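Local coordinates for probable branched-chain amino acid ABC transporter, amino acid binding protein (Thermus thermophilus, PDB 3LKB), which binds valine, and is probably the extracytoplasmic substrate-capturing component of an ABC importer for branched-chain amino acids, at residues Leu292-Arg303 with Met323-Ala334; Gly352-Glu360 with Pro368-Ala376. The protein carries 2 engineered substitutions. One frame throughout, in Å; residues are numbered along the deposited sequence.

Contact 1. Residues Leu292-Arg303 with Met323-Ala334. Engineered in segment 292-303: A293 (natural residue Val), A295 (natural residue Ser).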
ATOM      1  N   LEU A 292       9.766 -10.743  13.416  1.00  7.25           N
ATOM      2  CA  LEU A 292       9.746 -11.351  14.748  1.00  7.16           C
ATOM      3  C   LEU A 292       8.491 -12.254  14.891  1.00  6.71           C
ATOM      4  O   LEU A 292       8.597 -13.383  15.330  1.00  7.46           O
ATOM      5  CB  LEU A 292       9.826 -10.268  15.849  1.00  6.57           C
ATOM      6  CG  LEU A 292       9.579 -10.743  17.280  1.00  8.23           C
ATOM      7  CD1 LEU A 292      10.719 -11.697  17.689  1.00  4.02           C
ATOM      8  CD2 LEU A 292       9.395  -9.593  18.330  1.00  6.54           C
ATOM      9  N   ALA A 293       7.320 -11.779  14.484  1.00  6.27           N
ATOM     10  CA  ALA A 293       6.108 -12.556  14.617  1.00  6.22           C
ATOM     11  C   ALA A 293       6.237 -13.858  13.823  1.00  7.63           C
ATOM     12  O   ALA A 293       5.920 -14.925  14.361  1.00  8.29           O
ATOM     13  CB  ALA A 293       4.934 -11.779  14.121  1.00  5.46           C
ATOM     14  N   ALA A 294       6.659 -13.790  12.554  1.00  6.65           N
ATOM     15  CA  ALA A 294       6.809 -15.014  11.769  1.00  7.10           C
ATOM     16  C   ALA A 294       7.894 -15.922  12.378  1.00  8.03           C
ATOM     17  O   ALA A 294       7.736 -17.151  12.422  1.00  7.19           O
ATOM     18  CB  ALA A 294       7.172 -14.688  10.349  1.00  6.63           C
ATOM     19  N   ALA A 295       8.993 -15.314  12.828  1.00  8.06           N
ATOM     20  CA  ALA A 295      10.071 -16.074  13.484  1.00  8.65           C
ATOM     21  C   ALA A 295       9.584 -16.808  14.733  1.00  9.04           C
ATOM     22  O   ALA A 295       9.933 -17.966  14.930  1.00 10.18           O
ATOM     23  CB  ALA A 295      11.255 -15.163  13.831  1.00  8.10           C
ATOM     24  N   ILE A 296       8.755 -16.157  15.554  1.00  9.46           N
ATOM     25  CA  ILE A 296       8.209 -16.811  16.734  1.00  8.81           C
ATOM     26  C   ILE A 296       7.399 -18.053  16.317  1.00  9.96           C
ATOM     27  O   ILE A 296       7.656 -19.163  16.840  1.00  9.93           O
ATOM     28  CB  ILE A 296       7.410 -15.865  17.642  1.00  8.08           C
ATOM     29  CG1 ILE A 296       8.325 -14.752  18.147  1.00  6.73           C
ATOM     30  CG2 ILE A 296       6.773 -16.654  18.851  1.00  6.23           C
ATOM     31  CD1 ILE A 296       7.685 -13.712  19.087  1.00  2.00           C
ATOM     32  N   ALA A 297       6.495 -17.867  15.340  1.00  9.95           N
ATOM     33  CA  ALA A 297       5.632 -18.931  14.788  1.00  9.90           C
ATOM     34  C   ALA A 297       6.475 -20.042  14.236  1.00 10.27           C
ATOM     35  O   ALA A 297       6.296 -21.186  14.596  1.00 10.93           O
ATOM     36  CB  ALA A 297       4.719 -18.389  13.700  1.00  9.65           C
ATOM     37  N   VAL A 298       7.409 -19.708  13.364  1.00  9.97           N
ATOM     38  CA  VAL A 298       8.244 -20.728  12.822  1.00 10.28           C
ATOM     39  C   VAL A 298       9.066 -21.401  13.949  1.00 11.47           C
ATOM     40  O   VAL A 298       9.241 -22.627  13.968  1.00 12.01           O
ATOM     41  CB  VAL A 298       9.130 -20.209  11.678  1.00  9.72           C
ATOM     42  CG1 VAL A 298      10.184 -21.292  11.285  1.00  7.04           C
ATOM     43  CG2 VAL A 298       8.247 -19.799  10.509  1.00  8.43           C
ATOM     44  N   GLU A 299       9.551 -20.655  14.915  1.00 11.56           N
ATOM     45  CA  GLU A 299      10.283 -21.389  15.974  1.00 12.10           C
ATOM     46  C   GLU A 299       9.382 -22.307  16.822  1.00 11.85           C
ATOM     47  O   GLU A 299       9.811 -23.346  17.265  1.00 12.89           O
ATOM     48  CB  GLU A 299      11.139 -20.439  16.824  1.00 11.57           C
ATOM     49  CG  GLU A 299      11.758 -21.045  18.125  1.00 15.44           C
ATOM     50  CD  GLU A 299      12.934 -21.984  17.882  1.00 16.56           C
ATOM     51  OE1 GLU A 299      13.280 -22.179  16.707  1.00 19.88           O
ATOM     52  OE2 GLU A 299      13.521 -22.528  18.868  1.00 19.55           O
ATOM     53  N   ALA A 300       8.132 -21.941  17.060  1.00 12.92           N
ATOM     54  CA  ALA A 300       7.268 -22.821  17.853  1.00 13.22           C
ATOM     55  C   ALA A 300       6.867 -24.074  17.060  1.00 13.68           C
ATOM     56  O   ALA A 300       6.777 -25.158  17.656  1.00 12.68           O
ATOM     57  CB  ALA A 300       6.051 -22.099  18.330  1.00 13.08           C
ATOM     58  N   ILE A 301       6.642 -23.967  15.757  1.00 13.60           N
ATOM     59  CA  ILE A 301       6.437 -25.106  14.866  1.00 14.46           C
ATOM     60  C   ILE A 301       7.628 -26.083  14.887  1.00 14.84           C
ATOM     61  O   ILE A 301       7.457 -27.264  14.903  1.00 15.70           O
ATOM     62  CB  ILE A 301       6.101 -24.687  13.369  1.00 14.44           C
ATOM     63  CG1 ILE A 301       4.763 -23.995  13.197  1.00 14.80           C
ATOM     64  CG2 ILE A 301       6.198 -25.809  12.454  1.00 11.25           C
ATOM     65  CD1 ILE A 301       4.185 -23.667  14.376  1.00 18.41           C
ATOM     66  N   ARG A 302       8.819 -25.544  14.895  1.00 14.62           N
ATOM     67  CA  ARG A 302      10.026 -26.316  14.958  1.00 16.23           C
ATOM     68  C   ARG A 302      10.151 -27.078  16.265  1.00 16.94           C
ATOM     69  O   ARG A 302      10.468 -28.212  16.267  1.00 16.99           O
ATOM     70  CB  ARG A 302      11.278 -25.459  14.702  1.00 20.00           C
ATOM     71  CG  ARG A 302      12.521 -26.240  14.555  1.00 20.00           C
ATOM     72  CD  ARG A 302      13.766 -25.460  14.635  1.00 20.00           C
ATOM     73  NE  ARG A 302      13.949 -24.922  15.931  1.00 20.00           N
ATOM     74  CZ  ARG A 302      14.526 -25.528  16.944  1.00 20.00           C
ATOM     75  NH1 ARG A 302      15.035 -26.718  16.826  1.00 20.00           N
ATOM     76  NH2 ARG A 302      14.582 -24.912  18.069  1.00 20.00           N
ATOM     77  N   ARG A 303       9.879 -26.414  17.360  1.00 16.41           N
ATOM     78  CA  ARG A 303       9.861 -27.043  18.645  1.00 16.71           C
ATOM     79  C   ARG A 303       8.768 -28.072  18.773  1.00 17.79           C
ATOM     80  O   ARG A 303       8.979 -29.122  19.268  1.00 17.48           O
ATOM     81  CB  ARG A 303       9.832 -26.029  19.756  1.00 15.77           C
ATOM     82  CG  ARG A 303      11.129 -25.390  19.995  1.00 14.86           C
ATOM     83  CD  ARG A 303      10.935 -24.090  20.543  1.00 13.64           C
ATOM     84  NE  ARG A 303      12.113 -23.300  20.713  1.00 15.17           N
ATOM     85  CZ  ARG A 303      12.409 -22.690  21.825  1.00 11.56           C
ATOM     86  NH1 ARG A 303      11.649 -22.892  22.831  1.00 11.25           N
ATOM     87  NH2 ARG A 303      13.443 -21.930  21.912  1.00  6.19           N
ATOM     88  N   MET A 323       8.617 -21.806  26.160  1.00 12.70           N
ATOM     89  CA  MET A 323       9.653 -20.914  25.582  1.00 12.46           C
ATOM     90  C   MET A 323      10.123 -19.909  26.634  1.00 13.26           C
ATOM     91  O   MET A 323       9.829 -18.699  26.534  1.00 12.27           O
ATOM     92  CB  MET A 323       9.072 -20.196  24.359  1.00 12.43           C
ATOM     93  CG  MET A 323      10.036 -19.594  23.319  1.00 12.50           C
ATOM     94  SD  MET A 323       9.097 -18.811  21.907  1.00  4.30           S
ATOM     95  CE  MET A 323       8.986 -20.177  20.795  1.00  4.86           C
ATOM     96  N   ASN A 324      10.822 -20.413  27.662  1.00 13.26           N
ATOM     97  CA  ASN A 324      11.314 -19.578  28.764  1.00 14.88           C
ATOM     98  C   ASN A 324      12.607 -20.051  29.405  1.00 15.71           C
ATOM     99  O   ASN A 324      13.084 -21.173  29.158  1.00 16.12           O
ATOM    100  CB  ASN A 324      10.245 -19.432  29.846  1.00 15.24           C
ATOM    101  CG  ASN A 324       9.659 -20.761  30.248  1.00 15.84           C
ATOM    102  OD1 ASN A 324      10.337 -21.604  30.839  1.00 22.08           O
ATOM    103  ND2 ASN A 324       8.415 -20.963  29.929  1.00 16.02           N
ATOM    104  N   GLY A 325      13.182 -19.180  30.226  1.00 16.30           N
ATOM    105  CA  GLY A 325      14.498 -19.449  30.836  1.00 16.28           C
ATOM    106  C   GLY A 325      15.583 -19.621  29.792  1.00 16.40           C
ATOM    107  O   GLY A 325      15.670 -18.853  28.850  1.00 16.18           O
ATOM    108  N   PRO A 326      16.449 -20.614  29.979  1.00 17.00           N
ATOM    109  CA  PRO A 326      17.479 -21.013  29.009  1.00 16.98           C
ATOM    110  C   PRO A 326      16.858 -21.559  27.718  1.00 16.25           C
ATOM    111  O   PRO A 326      17.569 -21.801  26.754  1.00 16.68           O
ATOM    112  CB  PRO A 326      18.204 -22.198  29.707  1.00 17.34           C
ATOM    113  CG  PRO A 326      17.731 -22.202  31.105  1.00 17.90           C
ATOM    114  CD  PRO A 326      16.487 -21.403  31.223  1.00 17.25           C
ATOM    115  N   ASN A 327      15.551 -21.799  27.726  1.00 15.68           N
ATOM    116  CA  ASN A 327      14.839 -22.303  26.551  1.00 14.38           C
ATOM    117  C   ASN A 327      14.073 -21.142  25.860  1.00 13.22           C
ATOM    118  O   ASN A 327      13.139 -21.361  25.082  1.00 11.10           O
ATOM    119  CB  ASN A 327      13.888 -23.424  26.993  1.00 15.10           C
ATOM    120  CG  ASN A 327      13.397 -24.300  25.835  1.00 16.95           C
ATOM    121  OD1 ASN A 327      12.190 -24.637  25.742  1.00 17.75           O
ATOM    122  ND2 ASN A 327      14.306 -24.658  24.946  1.00 17.92           N
ATOM    123  N   ALA A 328      14.490 -19.915  26.146  1.00 12.20           N
ATOM    124  CA  ALA A 328      13.886 -18.749  25.536  1.00 13.25           C
ATOM    125  C   ALA A 328      14.343 -18.617  24.082  1.00 14.32           C
ATOM    126  O   ALA A 328      15.342 -19.211  23.676  1.00 14.33           O
ATOM    127  CB  ALA A 328      14.226 -17.476  26.308  1.00 11.98           C
ATOM    128  N   PHE A 329      13.602 -17.828  23.312  1.00 14.44           N
ATOM    129  CA  PHE A 329      13.929 -17.626  21.931  1.00 15.49           C
ATOM    130  C   PHE A 329      14.638 -16.267  21.808  1.00 16.34           C
ATOM    131  O   PHE A 329      14.125 -15.219  22.227  1.00 15.77           O
ATOM    132  CB  PHE A 329      12.644 -17.759  21.076  1.00 15.64           C
ATOM    133  CG  PHE A 329      12.854 -17.582  19.609  1.00 12.14           C
ATOM    134  CD1 PHE A 329      13.879 -18.254  18.939  1.00 12.97           C
ATOM    135  CD2 PHE A 329      11.990 -16.767  18.881  1.00 11.48           C
ATOM    136  CE1 PHE A 329      14.077 -18.082  17.557  1.00  8.01           C
ATOM    137  CE2 PHE A 329      12.153 -16.577  17.504  1.00  7.32           C
ATOM    138  CZ  PHE A 329      13.206 -17.234  16.840  1.00  9.56           C
ATOM    139  N   LYS A 330      15.858 -16.306  21.289  1.00 17.27           N
ATOM    140  CA  LYS A 330      16.626 -15.104  21.152  1.00 18.49           C
ATOM    141  C   LYS A 330      17.010 -14.844  19.702  1.00 16.81           C
ATOM    142  O   LYS A 330      18.144 -15.026  19.319  1.00 18.20           O
ATOM    143  CB  LYS A 330      17.837 -15.129  22.087  1.00 19.23           C
ATOM    144  CG  LYS A 330      18.415 -16.522  22.381  1.00 27.48           C
ATOM    145  CD  LYS A 330      19.199 -17.193  21.182  1.00 35.67           C
ATOM    146  CE  LYS A 330      20.485 -17.987  21.627  1.00 39.26           C
ATOM    147  NZ  LYS A 330      21.756 -17.166  21.515  1.00 39.03           N
ATOM    148  N   PRO A 331      16.058 -14.405  18.876  1.00 15.59           N
ATOM    149  CA  PRO A 331      16.495 -14.135  17.486  1.00 14.27           C
ATOM    150  C   PRO A 331      17.288 -12.808  17.316  1.00 12.91           C
ATOM    151  O   PRO A 331      17.912 -12.613  16.300  1.00 13.65           O
ATOM    152  CB  PRO A 331      15.179 -14.092  16.724  1.00 14.16           C
ATOM    153  CG  PRO A 331      14.175 -13.548  17.782  1.00 15.19           C
ATOM    154  CD  PRO A 331      14.632 -14.087  19.103  1.00 14.44           C
ATOM    155  N   GLY A 332      17.288 -11.919  18.305  1.00 11.63           N
ATOM    156  CA  GLY A 332      17.924 -10.607  18.171  1.00  9.85           C
ATOM    157  C   GLY A 332      17.057  -9.577  17.454  1.00  9.87           C
ATOM    158  O   GLY A 332      17.564  -8.714  16.796  1.00  8.58           O
ATOM    159  N   PHE A 333      15.734  -9.656  17.572  1.00 10.02           N
ATOM    160  CA  PHE A 333      14.892  -8.606  16.959  1.00 10.53           C
ATOM    161  C   PHE A 333      14.488  -7.507  17.923  1.00 10.64           C
ATOM    162  O   PHE A 333      14.385  -6.325  17.529  1.00 11.20           O
ATOM    163  CB  PHE A 333      13.642  -9.176  16.299  1.00 10.12           C
ATOM    164  CG  PHE A 333      13.931  -9.963  15.088  1.00  9.36           C
ATOM    165  CD1 PHE A 333      14.553  -9.366  14.002  1.00 10.83           C
ATOM    166  CD2 PHE A 333      13.585 -11.286  15.013  1.00  8.38           C
ATOM    167  CE1 PHE A 333      14.788 -10.083  12.841  1.00 11.83           C
ATOM    168  CE2 PHE A 333      13.827 -12.025  13.864  1.00  9.01           C
ATOM    169  CZ  PHE A 333      14.438 -11.436  12.786  1.00 12.11           C
ATOM    170  N   ALA A 334      14.288  -7.889  19.177  1.00  9.78           N
ATOM    171  CA  ALA A 334      13.836  -6.971  20.195  1.00  9.88           C
ATOM    172  C   ALA A 334      14.843  -6.962  21.302  1.00 10.13           C
ATOM    173  O   ALA A 334      15.592  -7.932  21.456  1.00 11.63           O
ATOM    174  CB  ALA A 334      12.448  -7.406  20.748  1.00  9.05           C
TER
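F329 lies flat against E299 of helix 285-308: E299 CB sits over the centre of the ring in a CH-pi contact, 3.8 Å from the F329 ring centroid, and the carboxylate plane is only 7° from that of the ring. On the opposite face P331 CD closes in, from the same loop between helix 313-321 and strand 357-362, sandwiching the ring. F329 CG stands anti to the backbone N (chi1 -179°), carrying the ring to the helix, where CE2 meets CB of the engineered A295 at 4.0 Å.

One turn after E299, R303 holds the backbone carbonyl of N327 end-on, the oxygen close to the guanidinium plane. NH1, 3.1 Å from N327 O, is tilted slightly from the carbonyl plane, whereas NH2, 3.2 Å from N327 O, comes from above it. M323 CE lies over a face of that guanidinium, towards its rim. At the other end L292 and F333 lie alongside, running in opposite senses, with L292 CD1 3.9 Å from F333 CD2 and equally near P331 CG.

E299 also takes a side-on grip from R302, NE to OE1 and NH2 to OE2; R303 nears OE2 too, but too closely in the model to be trusted. R302 probably stabilises the charged carboxylate, while the doubled bond to N327 O ties R303 to the loop next to the apolar contacts of L292, A295, I296 and F329.

Contact 2. Residues Gly352-Glu360 with Pro368-Ala376; sequences GAEGLRILE and PVTEPFTSA. With NA (sodium ion), chain E.
The carbonyl oxygen of L356 receives the shortest hydrogen bond between the segments, 2.9 Å from F373 N and nearly along the C=O axis. P372 CA adds a CA-H...O contact to the same L356 O at 3.3 Å. In return L356 N donates to F373 O, which completes a single antiparallel bridge of the hydrogen-bonded kind. The leucine then folds back over its partner: with CG between the backbone N and the carbonyl carbon (chi1 51°), CD1 comes over one face of the F373 ring, 4.0 Å from its centroid and 21° off the normal. I358 CG1 approaches the same ring at its edge.

Two residues along, a side chain stands in for a strand partner. T370 OG1 accepts from I358 N at 3.0 Å with an N-H...O angle of 163°, and V369 N donates to I358 O in the carbonyl plane. L359 and P368 then form an antiparallel non-hydrogen-bonded pair, the register having shifted by two. R357 and P368 lie alongside and project in the same direction; R357 NH1 is 3.6 Å from P368 CB and reaches T370 O through a water, while NH2 forms a salt bridge with E260. L359 CD2 lies over one face of this guanidinium, towards the rim.

At the far end, G352 O binds the sodium ion at 2.5 Å, with D344, T351 and a water among the other ligands. Strand 357-362 runs antiparallel between strands 250-253 and 365-368, the latter outermost in the mixed sheet within this chain. Helix 126-140 packs on L356 and I358, and S375 caps the N-terminus of helix 376-383, its OG bonded to F378 N.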
ATOM      1  N   GLY A 352       6.093 -11.273  25.052  1.00  9.47           N
ATOM      2  CA  GLY A 352       7.410 -11.837  24.729  1.00 10.27           C
ATOM      3  C   GLY A 352       8.599 -10.998  25.212  1.00 10.63           C
ATOM      4  O   GLY A 352       9.194 -11.295  26.235  1.00 11.05           O
ATOM      5  N   ALA A 353       8.907  -9.941  24.488  1.00 10.28           N
ATOM      6  CA  ALA A 353       9.888  -8.975  24.899  1.00 11.52           C
ATOM      7  C   ALA A 353       9.251  -7.933  25.818  1.00 12.53           C
ATOM      8  O   ALA A 353       8.641  -6.971  25.360  1.00 13.40           O
ATOM      9  CB  ALA A 353      10.444  -8.290  23.662  1.00 11.45           C
ATOM     10  N   GLU A 354       9.422  -8.107  27.116  1.00 13.33           N
ATOM     11  CA  GLU A 354       8.806  -7.221  28.084  1.00 13.39           C
ATOM     12  C   GLU A 354       9.536  -5.858  28.249  1.00 12.63           C
ATOM     13  O   GLU A 354       9.000  -4.930  28.867  1.00 13.09           O
ATOM     14  CB  GLU A 354       8.607  -7.967  29.428  1.00 13.45           C
ATOM     15  CG  GLU A 354       9.855  -8.185  30.304  1.00 15.92           C
ATOM     16  CD  GLU A 354      10.946  -9.128  29.717  1.00 20.79           C
ATOM     17  OE1 GLU A 354      10.685  -9.886  28.728  1.00 17.00           O
ATOM     18  OE2 GLU A 354      12.070  -9.106  30.296  1.00 22.71           O
ATOM     19  N   GLY A 355      10.750  -5.740  27.727  1.00 11.89           N
ATOM     20  CA  GLY A 355      11.458  -4.460  27.757  1.00 10.44           C
ATOM     21  C   GLY A 355      11.212  -3.583  26.535  1.00 11.09           C
ATOM     22  O   GLY A 355      10.844  -4.060  25.430  1.00 10.31           O
ATOM     23  N   LEU A 356      11.396  -2.281  26.743  1.00 10.74           N
ATOM     24  CA  LEU A 356      11.281  -1.291  25.687  1.00 10.45           C
ATOM     25  C   LEU A 356      12.310  -0.218  26.003  1.00  9.79           C
ATOM     26  O   LEU A 356      12.905  -0.245  27.092  1.00  9.52           O
ATOM     27  CB  LEU A 356       9.848  -0.719  25.579  1.00 10.91           C
ATOM     28  CG  LEU A 356       9.160  -0.194  26.846  1.00 13.20           C
ATOM     29  CD1 LEU A 356       9.848   0.996  27.387  1.00 13.95           C
ATOM     30  CD2 LEU A 356       7.736   0.166  26.540  1.00 14.83           C
ATOM     31  N   ARG A 357      12.554   0.674  25.047  1.00  7.74           N
ATOM     32  CA  ARG A 357      13.355   1.856  25.297  1.00  6.71           C
ATOM     33  C   ARG A 357      12.629   3.069  24.728  1.00  6.99           C
ATOM     34  O   ARG A 357      11.657   2.933  23.967  1.00  6.34           O
ATOM     35  CB  ARG A 357      14.738   1.758  24.592  1.00  8.34           C
ATOM     36  CG  ARG A 357      15.557   0.480  24.812  1.00  4.31           C
ATOM     37  CD  ARG A 357      16.808   0.520  23.983  1.00  5.20           C
ATOM     38  NE  ARG A 357      16.563   0.163  22.585  1.00  6.24           N
ATOM     39  CZ  ARG A 357      17.506   0.084  21.640  1.00  5.48           C
ATOM     40  NH1 ARG A 357      18.782   0.345  21.957  1.00  5.49           N
ATOM     41  NH2 ARG A 357      17.169  -0.241  20.378  1.00  2.00           N
ATOM     42  N   ILE A 358      13.072   4.252  25.135  1.00  6.65           N
ATOM     43  CA  ILE A 358      12.705   5.468  24.456  1.00  7.12           C
ATOM     44  C   ILE A 358      13.872   5.867  23.546  1.00  8.21           C
ATOM     45  O   ILE A 358      15.045   5.879  23.961  1.00  7.75           O
ATOM     46  CB  ILE A 358      12.405   6.605  25.463  1.00  8.30           C
ATOM     47  CG1 ILE A 358      11.422   6.162  26.572  1.00  8.76           C
ATOM     48  CG2 ILE A 358      12.018   7.932  24.795  1.00  4.75           C
ATOM     49  CD1 ILE A 358      10.177   5.665  26.121  1.00 14.84           C
ATOM     50  N   LEU A 359      13.556   6.170  22.290  1.00  9.35           N
ATOM     51  CA  LEU A 359      14.575   6.643  21.350  1.00 10.65           C
ATOM     52  C   LEU A 359      14.218   8.066  20.924  1.00 10.88           C
ATOM     53  O   LEU A 359      13.040   8.435  20.942  1.00 11.16           O
ATOM     54  CB  LEU A 359      14.713   5.709  20.140  1.00 10.30           C
ATOM     55  CG  LEU A 359      14.932   4.224  20.558  1.00 13.67           C
ATOM     56  CD1 LEU A 359      13.695   3.368  20.694  1.00 13.28           C
ATOM     57  CD2 LEU A 359      15.911   3.485  19.703  1.00 12.03           C
ATOM     58  N   GLU A 360      15.232   8.866  20.576  1.00 10.62           N
ATOM     59  CA  GLU A 360      15.027  10.215  20.131  1.00 10.70           C
ATOM     60  C   GLU A 360      15.527  10.336  18.707  1.00 10.61           C
ATOM     61  O   GLU A 360      16.632   9.858  18.398  1.00 11.35           O
ATOM     62  CB  GLU A 360      15.797  11.197  21.017  1.00 11.04           C
ATOM     63  CG  GLU A 360      15.614  12.657  20.522  1.00 15.53           C
ATOM     64  CD  GLU A 360      16.284  13.725  21.366  1.00 22.22           C
ATOM     65  OE1 GLU A 360      17.006  13.433  22.347  1.00 26.68           O
ATOM     66  OE2 GLU A 360      16.103  14.901  21.027  1.00 27.26           O
ATOM     67  N   PRO A 368      18.888   5.621  20.747  1.00 15.91           N
ATOM     68  CA  PRO A 368      18.392   5.288  22.100  1.00 16.80           C
ATOM     69  C   PRO A 368      18.861   6.275  23.149  1.00 17.23           C
ATOM     70  O   PRO A 368      20.060   6.529  23.273  1.00 18.73           O
ATOM     71  CB  PRO A 368      19.007   3.905  22.397  1.00 16.71           C
ATOM     72  CG  PRO A 368      20.099   3.723  21.359  1.00 18.62           C
ATOM     73  CD  PRO A 368      19.637   4.504  20.131  1.00 15.81           C
ATOM     74  N   VAL A 369      17.921   6.841  23.885  1.00 16.67           N
ATOM     75  CA  VAL A 369      18.260   7.661  25.024  1.00 16.19           C
ATOM     76  C   VAL A 369      17.907   6.933  26.342  1.00 16.75           C
ATOM     77  O   VAL A 369      17.846   7.572  27.387  1.00 17.10           O
ATOM     78  CB  VAL A 369      17.574   9.048  24.961  1.00 15.64           C
ATOM     79  CG1 VAL A 369      18.106   9.859  23.810  1.00 14.19           C
ATOM     80  CG2 VAL A 369      16.046   8.921  24.873  1.00 16.44           C
ATOM     81  N   THR A 370      17.634   5.622  26.283  1.00 16.03           N
ATOM     82  CA  THR A 370      17.547   4.796  27.514  1.00 15.01           C
ATOM     83  C   THR A 370      18.150   3.383  27.315  1.00 16.05           C
ATOM     84  O   THR A 370      18.488   2.970  26.194  1.00 16.84           O
ATOM     85  CB  THR A 370      16.088   4.665  28.142  1.00 13.59           C
ATOM     86  OG1 THR A 370      15.218   3.982  27.246  1.00 11.40           O
ATOM     87  CG2 THR A 370      15.470   5.971  28.501  1.00 10.49           C
ATOM     88  N   GLU A 371      18.335   2.690  28.430  1.00 16.62           N
ATOM     89  CA  GLU A 371      18.552   1.256  28.469  1.00 16.86           C
ATOM     90  C   GLU A 371      17.179   0.547  28.427  1.00 15.03           C
ATOM     91  O   GLU A 371      16.149   1.177  28.690  1.00 13.04           O
ATOM     92  CB  GLU A 371      19.272   0.954  29.769  1.00 18.19           C
ATOM     93  CG  GLU A 371      20.747   0.653  29.616  1.00 26.62           C
ATOM     94  CD  GLU A 371      20.980  -0.881  29.545  1.00 39.61           C
ATOM     95  OE1 GLU A 371      20.044  -1.670  29.930  1.00 44.42           O
ATOM     96  OE2 GLU A 371      22.083  -1.302  29.102  1.00 40.45           O
ATOM     97  N   PRO A 372      17.144  -0.759  28.043  1.00 14.00           N
ATOM     98  CA  PRO A 372      15.841  -1.445  28.069  1.00 12.94           C
ATOM     99  C   PRO A 372      15.266  -1.399  29.475  1.00 13.06           C
ATOM    100  O   PRO A 372      16.038  -1.574  30.412  1.00 14.62           O
ATOM    101  CB  PRO A 372      16.205  -2.865  27.698  1.00 13.11           C
ATOM    102  CG  PRO A 372      17.442  -2.685  26.764  1.00 12.92           C
ATOM    103  CD  PRO A 372      18.196  -1.590  27.422  1.00 13.01           C
ATOM    104  N   PHE A 373      13.964  -1.138  29.625  1.00 11.14           N
ATOM    105  CA  PHE A 373      13.310  -1.140  30.914  1.00 10.98           C
ATOM    106  C   PHE A 373      11.821  -1.572  30.823  1.00 10.57           C
ATOM    107  O   PHE A 373      11.226  -1.533  29.741  1.00  9.59           O
ATOM    108  CB  PHE A 373      13.490   0.231  31.622  1.00 11.38           C
ATOM    109  CG  PHE A 373      12.680   1.381  31.005  1.00 10.71           C
ATOM    110  CD1 PHE A 373      11.489   1.795  31.603  1.00  8.73           C
ATOM    111  CD2 PHE A 373      13.133   2.060  29.843  1.00  9.38           C
ATOM    112  CE1 PHE A 373      10.714   2.848  31.052  1.00  8.50           C
ATOM    113  CE2 PHE A 373      12.370   3.107  29.245  1.00  7.18           C
ATOM    114  CZ  PHE A 373      11.149   3.499  29.858  1.00  9.08           C
ATOM    115  N   THR A 374      11.264  -2.023  31.948  1.00 10.51           N
ATOM    116  CA  THR A 374       9.829  -2.306  32.082  1.00 11.76           C
ATOM    117  C   THR A 374       9.221  -1.243  32.958  1.00 11.88           C
ATOM    118  O   THR A 374       9.915  -0.678  33.822  1.00 13.45           O
ATOM    119  CB  THR A 374       9.524  -3.690  32.703  1.00 12.73           C
ATOM    120  OG1 THR A 374      10.021  -3.744  34.046  1.00 12.91           O
ATOM    121  CG2 THR A 374      10.135  -4.836  31.861  1.00 10.58           C
ATOM    122  N   SER A 375       7.958  -0.912  32.736  1.00 11.89           N
ATOM    123  CA  SER A 375       7.304   0.133  33.548  1.00 12.49           C
ATOM    124  C   SER A 375       6.502  -0.442  34.724  1.00 13.51           C
ATOM    125  O   SER A 375       5.422  -0.984  34.534  1.00 14.77           O
ATOM    126  CB  SER A 375       6.400   1.038  32.705  1.00 12.21           C
ATOM    127  OG  SER A 375       5.646   1.890  33.561  1.00 10.76           O
ATOM    128  N   ALA A 376       7.013  -0.325  35.943  1.00 13.85           N
ATOM    129  CA  ALA A 376       6.220  -0.730  37.098  1.00 13.88           C
ATOM    130  C   ALA A 376       4.958   0.146  37.233  1.00 14.32           C
ATOM    131  O   ALA A 376       3.874  -0.369  37.597  1.00 15.15           O
ATOM    132  CB  ALA A 376       7.062  -0.673  38.356  1.00 13.39           C
TER
HETATM  133 NA    NA E 394       8.194 -12.413  28.196  1.00  8.79          NA
HETATM  134  O   HOH W   1      20.243   1.093  24.402  1.00 26.79           O
HETATM  135  O   HOH W   2       8.266 -11.862  30.429  1.00 15.38           O

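How the contacts relate
Contact 1 closes before contact 2 opens along the chain, and their centres lie 20 Å apart. Contact 1 joins helix 285-308 to the long loop that follows helix 313-321; that loop runs on, past the sodium-binding residues D344, T351 and G352, into strand 357-362 of contact 2. The two meet where A334 CB packs on A353 CB at 3.6 Å. Contact 2 lies at the edge of the seven-stranded mixed sheet, whereas contact 1 is away from that sheet, against helix 21-41. The loop probably forms one of the crossings between the two lobes characteristic of this binding-protein family, with the side chain of L292 about 13 Å from the bound valine.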